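Local coordinates for protein beta-glucuronidase (Dictyoglomus thermophilum, PDB 6XXW) that probably hydrolyses beta-D-glucuronides, releasing glucuronic acid from its conjugates, as a family 2 glycoside hydrolase built from beta-sandwich domains and a TIM barrel, at residues K330-N335 with M580-L585; A508-G513 with E525-M530; E28-K33 with N272-R277; N90-V95 with P120-I125. All blocks are in the same frame, centred on the assembly; numbering follows the deposited sequence.

Contact 1: K330-N335 with M580-L585; sequences KWIGAN and MVAHFL
Ile332 drives its CD1 methyl into helix 580-591, and the apolar part of the contact gathers round that tip. CD1 of Ile332 sits 4.1 Å from CB of Ala582 and 4.0 Å from CB of Leu585, two residues one helical turn apart. Its CG1 lies 3.5 Å from the carbonyl oxygen of Ala582, so the branch runs past the backbone as well as the side chains. With CG1 anti to the backbone N (chi1 -153°) and the chain straight beyond it, the isoleucine reaches the neighbouring helix at full length. Phe304 of strand 297-305 touches both Ile332 and Leu585, which places this packing between the TIM barrel's outer helices and its sheet.

The aromatic part belongs to Trp331. The far corner of its six-membered ring, CH2, comes 4.0 Å from ND1 of His583, which lies at the edge of the indole. The two ring planes stand at 90° and the rings meet obliquely, with centroids 5.8 Å apart. The histidine's NE2 is bound to Glu525 of the second subunit, and Lys586 makes a cation-pi contact with Trp331.

Backbone geometry ends the first helix here. Gly333, with positive phi, is the C' residue of a Schellman motif: its N bonds to Lys330 O at 3.2 Å, and Ala334 N returns to a carbonyl one turn back in the helix. A side chain at this position would press on the preceding carbonyl oxygen.

No hydrogen bond links the two segments; apolar and ring contacts join these barrel helices, while the polar end of His583 is turned to the subunit interface.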
# COMPACT_ATOMS: atom_id res chain seq x y z
N LYS A 330 -26.49 -3.69 1.99
CA LYS A 330 -27.19 -4.74 2.74
C LYS A 330 -26.22 -5.54 3.60
O LYS A 330 -26.53 -5.86 4.75
CB LYS A 330 -27.95 -5.65 1.77
CG LYS A 330 -29.24 -5.03 1.21
CD LYS A 330 -30.30 -4.82 2.30
CE LYS A 330 -31.19 -6.05 2.48
NZ LYS A 330 -32.27 -5.86 3.50
N TRP A 331 -25.02 -5.83 3.07
CA TRP A 331 -24.01 -6.57 3.83
C TRP A 331 -23.61 -5.85 5.12
O TRP A 331 -23.53 -6.47 6.20
CB TRP A 331 -22.77 -6.80 2.96
CG TRP A 331 -21.58 -7.34 3.69
CD1 TRP A 331 -21.35 -8.64 4.02
CD2 TRP A 331 -20.45 -6.60 4.18
NE1 TRP A 331 -20.14 -8.77 4.68
CE2 TRP A 331 -19.58 -7.52 4.80
CE3 TRP A 331 -20.11 -5.25 4.17
CZ2 TRP A 331 -18.38 -7.13 5.39
CZ3 TRP A 331 -18.91 -4.85 4.76
CH2 TRP A 331 -18.06 -5.79 5.37
N ILE A 332 -23.34 -4.55 5.03
CA ILE A 332 -22.90 -3.80 6.21
C ILE A 332 -24.05 -3.45 7.15
O ILE A 332 -23.81 -3.03 8.28
CB ILE A 332 -22.13 -2.56 5.73
CG1 ILE A 332 -21.10 -2.12 6.79
CG2 ILE A 332 -23.10 -1.42 5.36
CD1 ILE A 332 -20.29 -0.90 6.36
N GLY A 333 -25.29 -3.65 6.72
CA GLY A 333 -26.43 -3.39 7.57
C GLY A 333 -26.96 -1.98 7.50
O GLY A 333 -27.67 -1.54 8.42
N ALA A 334 -26.62 -1.24 6.45
CA ALA A 334 -27.16 0.10 6.27
C ALA A 334 -28.61 0.01 5.81
O ALA A 334 -29.02 -0.95 5.17
CB ALA A 334 -26.35 0.89 5.25
N ASN A 335 -29.39 1.04 6.14
CA ASN A 335 -30.76 1.09 5.67
C ASN A 335 -31.05 2.36 4.88
O ASN A 335 -32.21 2.57 4.49
CB ASN A 335 -31.72 0.95 6.85
CG ASN A 335 -31.58 2.06 7.88
OD1 ASN A 335 -31.04 3.13 7.59
ND2 ASN A 335 -32.08 1.81 9.10
N MET A 580 -11.07 -1.12 7.76
CA MET A 580 -11.32 -1.64 9.10
C MET A 580 -12.67 -1.18 9.65
O MET A 580 -13.45 -1.99 10.17
CB MET A 580 -10.18 -1.21 10.03
CG MET A 580 -10.17 -1.96 11.35
SD MET A 580 -8.82 -1.38 12.39
CE MET A 580 -7.52 -1.34 11.18
N VAL A 581 -12.97 0.12 9.53
CA VAL A 581 -14.20 0.63 10.15
C VAL A 581 -15.46 0.06 9.52
O VAL A 581 -16.51 0.05 10.17
CB VAL A 581 -14.23 2.18 10.10
CG1 VAL A 581 -14.47 2.66 8.70
CG2 VAL A 581 -15.30 2.73 11.06
N ALA A 582 -15.40 -0.43 8.27
CA ALA A 582 -16.56 -1.11 7.70
C ALA A 582 -17.00 -2.28 8.57
O ALA A 582 -18.20 -2.54 8.74
CB ALA A 582 -16.25 -1.61 6.28
N HIS A 583 -16.04 -3.02 9.13
CA HIS A 583 -16.40 -4.14 9.98
C HIS A 583 -16.94 -3.68 11.33
O HIS A 583 -17.85 -4.32 11.87
CB HIS A 583 -15.19 -5.06 10.13
CG HIS A 583 -14.60 -5.44 8.82
ND1 HIS A 583 -15.17 -6.41 8.02
CD2 HIS A 583 -13.56 -4.93 8.11
CE1 HIS A 583 -14.47 -6.52 6.90
NE2 HIS A 583 -13.49 -5.63 6.93
N PHE A 584 -16.43 -2.58 11.88
CA PHE A 584 -17.04 -2.01 13.08
C PHE A 584 -18.50 -1.64 12.83
O PHE A 584 -19.38 -1.96 13.63
CB PHE A 584 -16.26 -0.77 13.55
CG PHE A 584 -17.00 0.04 14.59
CD1 PHE A 584 -17.00 -0.33 15.92
CD2 PHE A 584 -17.76 1.15 14.21
CE1 PHE A 584 -17.71 0.41 16.87
CE2 PHE A 584 -18.48 1.88 15.15
CZ PHE A 584 -18.45 1.51 16.48
N LEU A 585 -18.77 -0.99 11.70
CA LEU A 585 -20.15 -0.58 11.41
C LEU A 585 -21.06 -1.79 11.17
O LEU A 585 -22.21 -1.80 11.61
CB LEU A 585 -20.17 0.36 10.20
CG LEU A 585 -19.58 1.76 10.44
CD1 LEU A 585 -19.50 2.56 9.15
CD2 LEU A 585 -20.35 2.54 11.52

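Contact 2: A508-G513 with E525-M530; sequences ADAISG and EYQQEM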
# COMPACT_ATOMS: atom_id res chain seq x y z
N ALA A 508 -13.12 10.46 8.83
CA ALA A 508 -11.70 10.78 8.78
C ALA A 508 -11.10 10.14 7.53
O ALA A 508 -11.52 9.04 7.15
CB ALA A 508 -10.99 10.26 10.04
N ASP A 509 -10.15 10.82 6.89
CA ASP A 509 -9.44 10.20 5.77
C ASP A 509 -8.62 9.02 6.29
O ASP A 509 -8.00 9.12 7.36
CB ASP A 509 -8.51 11.19 5.08
CG ASP A 509 -9.25 12.29 4.36
OD1 ASP A 509 -9.71 13.24 5.04
OD2 ASP A 509 -9.34 12.23 3.11
N ALA A 510 -8.63 7.90 5.56
CA ALA A 510 -7.81 6.75 5.91
C ALA A 510 -7.23 6.15 4.64
O ALA A 510 -7.98 5.76 3.74
CB ALA A 510 -8.61 5.69 6.69
N ILE A 511 -5.91 6.10 4.55
CA ILE A 511 -5.27 5.39 3.44
C ILE A 511 -5.32 3.90 3.76
O ILE A 511 -4.90 3.48 4.84
CB ILE A 511 -3.82 5.85 3.24
CG1 ILE A 511 -3.72 7.38 3.12
CG2 ILE A 511 -3.23 5.16 2.01
CD1 ILE A 511 -4.63 7.96 2.09
N SER A 512 -5.84 3.10 2.83
CA SER A 512 -5.88 1.66 3.03
C SER A 512 -4.46 1.12 3.27
O SER A 512 -3.54 1.40 2.50
CB SER A 512 -6.51 0.99 1.80
OG SER A 512 -6.69 -0.39 2.04
N GLY A 513 -4.28 0.39 4.37
CA GLY A 513 -2.95 -0.09 4.70
C GLY A 513 -2.13 0.79 5.60
O GLY A 513 -1.08 0.34 6.09
N GLU A 525 -7.02 2.94 11.88
CA GLU A 525 -7.37 2.96 13.29
C GLU A 525 -8.02 4.28 13.69
O GLU A 525 -9.01 4.30 14.42
CB GLU A 525 -6.13 2.70 14.15
CG GLU A 525 -5.74 1.23 14.23
CD GLU A 525 -5.02 0.74 12.98
OE1 GLU A 525 -4.65 1.60 12.14
OE2 GLU A 525 -4.83 -0.48 12.85
N TYR A 526 -7.45 5.40 13.23
CA TYR A 526 -8.00 6.69 13.61
C TYR A 526 -9.41 6.85 13.09
O TYR A 526 -10.30 7.33 13.80
CB TYR A 526 -7.10 7.82 13.11
CG TYR A 526 -7.38 9.15 13.80
CD1 TYR A 526 -8.41 9.97 13.34
CD2 TYR A 526 -6.65 9.55 14.90
CE1 TYR A 526 -8.69 11.18 13.97
CE2 TYR A 526 -6.91 10.76 15.53
CZ TYR A 526 -7.94 11.57 15.06
OH TYR A 526 -8.21 12.77 15.67
N GLN A 527 -9.64 6.43 11.84
CA GLN A 527 -10.98 6.52 11.27
C GLN A 527 -11.98 5.72 12.11
O GLN A 527 -13.07 6.22 12.43
CB GLN A 527 -10.96 6.04 9.81
CG GLN A 527 -12.35 5.94 9.17
CD GLN A 527 -12.31 5.28 7.79
OE1 GLN A 527 -11.54 4.35 7.57
NE2 GLN A 527 -13.14 5.76 6.88
N GLN A 528 -11.62 4.49 12.49
CA GLN A 528 -12.53 3.66 13.28
C GLN A 528 -12.76 4.25 14.67
O GLN A 528 -13.89 4.26 15.17
CB GLN A 528 -12.00 2.22 13.38
CG GLN A 528 -12.75 1.34 14.41
CD GLN A 528 -12.47 -0.15 14.24
OE1 GLN A 528 -12.70 -0.73 13.18
NE2 GLN A 528 -11.98 -0.78 15.30
N GLU A 529 -11.69 4.72 15.33
CA GLU A 529 -11.87 5.24 16.69
C GLU A 529 -12.71 6.51 16.69
O GLU A 529 -13.58 6.69 17.55
CB GLU A 529 -10.50 5.50 17.33
CG GLU A 529 -10.57 5.87 18.81
CD GLU A 529 -11.06 4.73 19.70
OE1 GLU A 529 -10.89 3.55 19.32
OE2 GLU A 529 -11.62 5.02 20.78
N MET A 530 -12.46 7.40 15.74
CA MET A 530 -13.27 8.61 15.64
C MET A 530 -14.74 8.26 15.45
O MET A 530 -15.61 8.75 16.18
CB MET A 530 -12.77 9.47 14.48
CG MET A 530 -13.66 10.67 14.21
SD MET A 530 -13.10 11.60 12.76
CE MET A 530 -14.29 12.97 12.78
O HOH W 1 -14.71 8.25 7.18
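Gln527 leans from helix 524-538 of the TIM barrel onto the loop that follows strand 501-505, so this contact lies within one beta-alpha unit of the barrel. Its CB rests 3.9 Å from CB of Ala510. CG is anti to the backbone N (chi1 173°) and the chain stays extended beyond it, which carries the side chain alongside the loop. On the way CG passes 3.8 Å from the carbonyl oxygen of Ala508, and CD lies about as far from Ala510 CB as CB does. At the tip the two amide atoms part company. OE1 turns to the methyl of Ala510, 3.3 Å from its CB, while NE2 donates to a water at 3.0 Å and to the carbonyl oxygen of Gly570. That water also accepts from the backbone N of Ala508, bridging helix and loop. Replacing Gln527 with a leucine would probably leave the water and the Gly570 carbonyl without their amide donor and weaken the polar link to the loop.

Ala508 fills the other half of the contact. Its CB points at the helix and meets the edge of the Tyr526 ring at CD1, 4.2 Å away. The tyrosine's hydroxyl goes elsewhere, to the backbone oxygen of Ser471. Both alanines are small enough for the loop to approach the helix closely, and the CA atoms of Ala508 and Gln527 are 5.0 Å apart. One turn further along the helix, on the same side as Tyr526, the extended chain of Met530 brings its SD to 3.7 Å from the CB of Ala508.

Contact 3: E28-K33 with N272-R277; sequences ETREVK and NFDIYR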
# COMPACT_ATOMS: atom_id res chain seq x y z
N GLU A 28 -45.80 -2.96 -24.68
CA GLU A 28 -46.55 -3.29 -25.88
C GLU A 28 -46.67 -2.11 -26.83
O GLU A 28 -46.91 -2.30 -28.03
CB GLU A 28 -47.96 -3.78 -25.49
CG GLU A 28 -47.98 -5.04 -24.64
CD GLU A 28 -47.91 -4.78 -23.14
OE1 GLU A 28 -47.32 -3.76 -22.73
OE2 GLU A 28 -48.46 -5.60 -22.37
N THR A 29 -46.53 -0.88 -26.33
CA THR A 29 -46.79 0.29 -27.15
C THR A 29 -45.59 1.23 -27.26
O THR A 29 -45.72 2.30 -27.86
CB THR A 29 -48.00 1.05 -26.58
OG1 THR A 29 -47.66 1.62 -25.31
CG2 THR A 29 -49.15 0.08 -26.37
N ARG A 30 -44.44 0.87 -26.70
CA ARG A 30 -43.28 1.76 -26.68
C ARG A 30 -42.00 0.98 -26.95
O ARG A 30 -41.77 -0.06 -26.32
CB ARG A 30 -43.17 2.48 -25.34
CG ARG A 30 -44.42 3.27 -24.94
CD ARG A 30 -44.20 4.00 -23.65
NE ARG A 30 -45.27 4.97 -23.41
CZ ARG A 30 -45.11 6.10 -22.74
NH1 ARG A 30 -43.92 6.42 -22.25
NH2 ARG A 30 -46.15 6.90 -22.57
N GLU A 31 -41.17 1.48 -27.86
CA GLU A 31 -39.84 0.96 -28.12
C GLU A 31 -38.80 1.86 -27.48
O GLU A 31 -39.00 3.07 -27.36
CB GLU A 31 -39.58 0.86 -29.62
CG GLU A 31 -40.18 -0.36 -30.28
CD GLU A 31 -39.86 -0.43 -31.76
OE1 GLU A 31 -40.79 -0.31 -32.59
OE2 GLU A 31 -38.66 -0.60 -32.10
N VAL A 32 -37.68 1.27 -27.07
CA VAL A 32 -36.56 2.00 -26.50
C VAL A 32 -35.29 1.54 -27.22
O VAL A 32 -35.05 0.33 -27.34
CB VAL A 32 -36.43 1.78 -24.98
CG1 VAL A 32 -35.19 2.50 -24.45
CG2 VAL A 32 -37.69 2.25 -24.25
N LYS A 33 -34.50 2.50 -27.70
CA LYS A 33 -33.22 2.24 -28.36
C LYS A 33 -32.13 2.96 -27.57
O LYS A 33 -32.15 4.19 -27.47
CB LYS A 33 -33.25 2.74 -29.81
CG LYS A 33 -31.96 2.52 -30.59
CD LYS A 33 -31.55 1.05 -30.57
CE LYS A 33 -30.44 0.75 -31.57
NZ LYS A 33 -29.52 -0.28 -31.05
N ASN A 272 -55.51 5.64 -30.48
CA ASN A 272 -54.28 5.53 -29.72
C ASN A 272 -54.45 4.56 -28.56
O ASN A 272 -55.50 4.50 -27.92
CB ASN A 272 -53.82 6.89 -29.19
CG ASN A 272 -53.43 7.82 -30.30
OD1 ASN A 272 -52.26 7.89 -30.69
ND2 ASN A 272 -54.41 8.53 -30.85
N PHE A 273 -53.38 3.82 -28.30
CA PHE A 273 -53.31 2.78 -27.29
C PHE A 273 -51.92 2.89 -26.67
O PHE A 273 -50.93 2.93 -27.41
CB PHE A 273 -53.55 1.41 -27.93
CG PHE A 273 -53.30 0.23 -27.03
CD1 PHE A 273 -53.99 0.09 -25.85
CD2 PHE A 273 -52.43 -0.78 -27.42
CE1 PHE A 273 -53.77 -1.01 -25.03
CE2 PHE A 273 -52.21 -1.89 -26.62
CZ PHE A 273 -52.89 -2.00 -25.42
N ASP A 274 -51.84 2.99 -25.35
CA ASP A 274 -50.54 3.19 -24.70
C ASP A 274 -50.53 2.50 -23.35
O ASP A 274 -51.52 2.56 -22.61
CB ASP A 274 -50.24 4.70 -24.54
CG ASP A 274 -48.77 4.99 -24.16
OD1 ASP A 274 -47.86 4.19 -24.51
OD2 ASP A 274 -48.54 6.04 -23.52
N ILE A 275 -49.42 1.84 -23.02
CA ILE A 275 -49.27 1.17 -21.74
C ILE A 275 -47.96 1.61 -21.09
O ILE A 275 -46.91 1.60 -21.73
CB ILE A 275 -49.31 -0.36 -21.88
CG1 ILE A 275 -50.66 -0.81 -22.47
CG2 ILE A 275 -49.06 -1.03 -20.54
CD1 ILE A 275 -50.76 -2.29 -22.70
N TYR A 276 -48.03 1.99 -19.82
CA TYR A 276 -46.84 2.27 -19.02
C TYR A 276 -46.99 1.58 -17.69
O TYR A 276 -48.07 1.59 -17.09
CB TYR A 276 -46.63 3.78 -18.82
CG TYR A 276 -45.25 4.16 -18.28
CD1 TYR A 276 -44.19 4.43 -19.13
CD2 TYR A 276 -45.02 4.26 -16.91
CE1 TYR A 276 -42.93 4.78 -18.64
CE2 TYR A 276 -43.77 4.61 -16.40
CZ TYR A 276 -42.73 4.87 -17.28
OH TYR A 276 -41.49 5.20 -16.79
N ARG A 277 -45.90 0.98 -17.21
CA ARG A 277 -45.89 0.23 -15.95
C ARG A 277 -44.78 0.74 -15.05
O ARG A 277 -43.71 1.11 -15.52
CB ARG A 277 -45.70 -1.28 -16.19
CG ARG A 277 -46.75 -1.92 -17.06
CD ARG A 277 -46.53 -3.43 -17.18
NE ARG A 277 -47.62 -4.04 -17.91
CZ ARG A 277 -47.65 -4.17 -19.23
NH1 ARG A 277 -46.64 -3.74 -19.97
NH2 ARG A 277 -48.70 -4.74 -19.81
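Arg30 lays its guanidinium edge against the carboxylate of Asp274, the two planes only 6° from coplanar. The grip is side-on: NE donates to OD1 of Asp274 at 2.9 Å and NH2 to OD2 at 2.7 Å, both nearly straight and both on syn lone pairs. OD1 of Asp274 has a second donor, since Thr29 OG1 gives it a hydrogen bond of 2.7 Å on the anti lone pair. Two bonds on that oxygen and one on its neighbour should fix the carboxylate's rotation. Ile196 bonds to both sides of the pair, accepting from Arg30 NH2 through its O and donating to Asp274 OD2 through its N. Over one guanidinium face of Arg30, Tyr276 CD1 comes within 3.7 Å of NH1, with ring and guanidinium planes 65° apart.

These bonds tie the lead-in to strand 32-43 of the sugar-binding domain to strand 273-280 of the following beta domain, joining two beta domains of a family 2 glycoside hydrolase.

Thr29 also presses its CG2 methyl 3.5 Å from Phe273 CD2. At the far end Arg277 holds Glu28 end-on, NH1 to OE1 at 2.8 Å and NH2 to OE2 at 2.7 Å, on syn lone pairs. Glu28 bends at chi2 (89°) to bring its carboxylate there. Ile275 CG2 sits over one face of the Arg277 guanidinium, toward its rim, and the NE of that arginine pairs with Glu264.

Contact 4: N90-V95 with P120-I125; sequences NIFLRV and PFEAEI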
# COMPACT_ATOMS: atom_id res chain seq x y z
N ASN A 90 -44.57 9.36 -31.88
CA ASN A 90 -43.68 10.33 -31.25
C ASN A 90 -42.31 9.69 -31.07
O ASN A 90 -42.20 8.52 -30.72
CB ASN A 90 -44.22 10.78 -29.89
CG ASN A 90 -45.35 11.78 -30.02
OD1 ASN A 90 -45.38 12.57 -30.97
ND2 ASN A 90 -46.27 11.77 -29.07
N ILE A 91 -41.26 10.45 -31.32
CA ILE A 91 -39.89 9.98 -31.16
C ILE A 91 -39.20 10.93 -30.20
O ILE A 91 -39.05 12.12 -30.50
CB ILE A 91 -39.15 9.90 -32.50
CG1 ILE A 91 -39.95 9.05 -33.49
CG2 ILE A 91 -37.73 9.37 -32.29
CD1 ILE A 91 -39.29 8.98 -34.86
N PHE A 92 -38.79 10.42 -29.04
CA PHE A 92 -38.18 11.24 -28.02
C PHE A 92 -36.70 10.88 -27.89
O PHE A 92 -36.33 9.71 -27.89
CB PHE A 92 -38.87 11.07 -26.67
CG PHE A 92 -40.28 11.61 -26.63
CD1 PHE A 92 -40.51 12.95 -26.34
CD2 PHE A 92 -41.36 10.78 -26.87
CE1 PHE A 92 -41.81 13.45 -26.31
CE2 PHE A 92 -42.66 11.27 -26.84
CZ PHE A 92 -42.88 12.61 -26.55
N LEU A 93 -35.87 11.91 -27.78
CA LEU A 93 -34.45 11.74 -27.54
C LEU A 93 -34.17 12.23 -26.14
O LEU A 93 -34.41 13.40 -25.84
CB LEU A 93 -33.64 12.54 -28.57
CG LEU A 93 -32.14 12.69 -28.35
CD1 LEU A 93 -31.49 11.33 -28.34
CD2 LEU A 93 -31.60 13.51 -29.47
N ARG A 94 -33.68 11.34 -25.28
CA ARG A 94 -33.48 11.62 -23.87
C ARG A 94 -31.99 11.53 -23.52
O ARG A 94 -31.32 10.57 -23.91
CB ARG A 94 -34.30 10.65 -23.01
CG ARG A 94 -33.87 10.51 -21.57
CD ARG A 94 -34.52 11.58 -20.70
NE ARG A 94 -35.97 11.47 -20.69
CZ ARG A 94 -36.68 10.93 -19.70
NH1 ARG A 94 -36.06 10.43 -18.63
NH2 ARG A 94 -38.00 10.88 -19.79
N VAL A 95 -31.49 12.52 -22.79
CA VAL A 95 -30.13 12.51 -22.26
C VAL A 95 -30.25 12.42 -20.75
O VAL A 95 -30.86 13.29 -20.12
CB VAL A 95 -29.33 13.75 -22.68
CG1 VAL A 95 -27.91 13.71 -22.09
CG2 VAL A 95 -29.27 13.87 -24.19
N PRO A 120 -32.21 14.80 -16.18
CA PRO A 120 -32.34 14.45 -17.59
C PRO A 120 -33.09 15.51 -18.40
O PRO A 120 -33.81 16.36 -17.86
CB PRO A 120 -33.15 13.15 -17.56
CG PRO A 120 -34.00 13.31 -16.35
CD PRO A 120 -33.16 14.04 -15.34
N PHE A 121 -32.92 15.43 -19.71
CA PHE A 121 -33.63 16.34 -20.60
C PHE A 121 -33.91 15.61 -21.89
O PHE A 121 -33.21 14.67 -22.25
CB PHE A 121 -32.85 17.64 -20.85
CG PHE A 121 -31.40 17.44 -21.22
CD1 PHE A 121 -30.45 17.13 -20.25
CD2 PHE A 121 -30.97 17.60 -22.52
CE1 PHE A 121 -29.11 16.96 -20.58
CE2 PHE A 121 -29.64 17.43 -22.86
CZ PHE A 121 -28.71 17.12 -21.89
N GLU A 122 -34.95 16.07 -22.59
CA GLU A 122 -35.39 15.35 -23.77
C GLU A 122 -36.11 16.29 -24.72
O GLU A 122 -36.49 17.40 -24.36
CB GLU A 122 -36.31 14.18 -23.40
CG GLU A 122 -37.61 14.60 -22.73
CD GLU A 122 -38.57 13.43 -22.57
OE1 GLU A 122 -38.11 12.26 -22.52
OE2 GLU A 122 -39.79 13.68 -22.48
N ALA A 123 -36.27 15.83 -25.96
CA ALA A 123 -37.03 16.59 -26.94
C ALA A 123 -37.69 15.60 -27.89
O ALA A 123 -37.22 14.48 -28.06
CB ALA A 123 -36.13 17.55 -27.72
N GLU A 124 -38.79 16.03 -28.50
CA GLU A 124 -39.41 15.23 -29.55
C GLU A 124 -38.74 15.60 -30.87
O GLU A 124 -38.58 16.79 -31.17
CB GLU A 124 -40.92 15.47 -29.61
CG GLU A 124 -41.69 14.27 -30.09
CD GLU A 124 -41.71 14.17 -31.61
OE1 GLU A 124 -41.63 15.22 -32.28
OE2 GLU A 124 -41.82 13.04 -32.13
N ILE A 125 -38.31 14.59 -31.63
CA ILE A 125 -37.39 14.86 -32.75
C ILE A 125 -37.91 14.32 -34.08
O ILE A 125 -37.18 14.36 -35.08
CB ILE A 125 -35.99 14.29 -32.46
CG1 ILE A 125 -36.02 12.75 -32.41
CG2 ILE A 125 -35.41 14.88 -31.16
CD1 ILE A 125 -34.62 12.08 -32.56
O HOH W 2 -44.52 13.55 -33.45
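Arg94 and Glu122 face each other from a non-hydrogen-bonded pair, with guanidinium and carboxylate planes 60° apart. The arginine bends at chi2 and chi3 (86° and 62°) and presents NE and NH2 side-on to a single oxygen, Glu122 OE1, at 2.9 and 3.1 Å; both come from the same face of the carboxylate. OE1 also bonds to Tyr189 OH, and Arg94 NH2 to Leu22 O. An alanine in place of Arg94 is likely to leave Glu122 OE1 without two of its donors and the Leu22 carbonyl without its partner.

On the sheet face that carries Arg94 and Glu122, Phe92 packs against Glu124, whose CG sits over the ring, 4.1 Å from its centroid. OE2 of Glu124 then takes the backbone N of Ile91 at 2.8 Å.

Strands 90-99 and 121-124 are antiparallel neighbours in the sheet of the sugar-binding domain, with paired backbone bonds joining Leu93 to Ala123 and Val95 to Phe121. On the face that carries those residues, Val95 and Phe121 run side by side: Val95 CB stands 3.8 Å from the Phe121 ring centroid, over its face, and His114 stacks on that ring. Ile125 closes the other end, its CG1 3.8 Å from Ile91 CG2.

Overall arrangement
Along the chain contact 3 opens first, contact 4 lies within the span it closes, and contacts 1 and 2 follow in the TIM barrel, contact 2 within the span of contact 1. Contacts 3 and 4 are 15 Å apart between centres and reach the same sheet of the sugar-binding domain; contact 3 ties it to the neighbouring beta domain. Contacts 1 and 2 are also 15 Å apart and touch: Val581 packs on Gln527 and Met580 on Glu525, joining helices 580-591 and 524-538. Centres of the two pairs are 40 to 51 Å apart, one in the barrel, the other in the beta domains; the barrel pair meets the second subunit, and contact 3 the third.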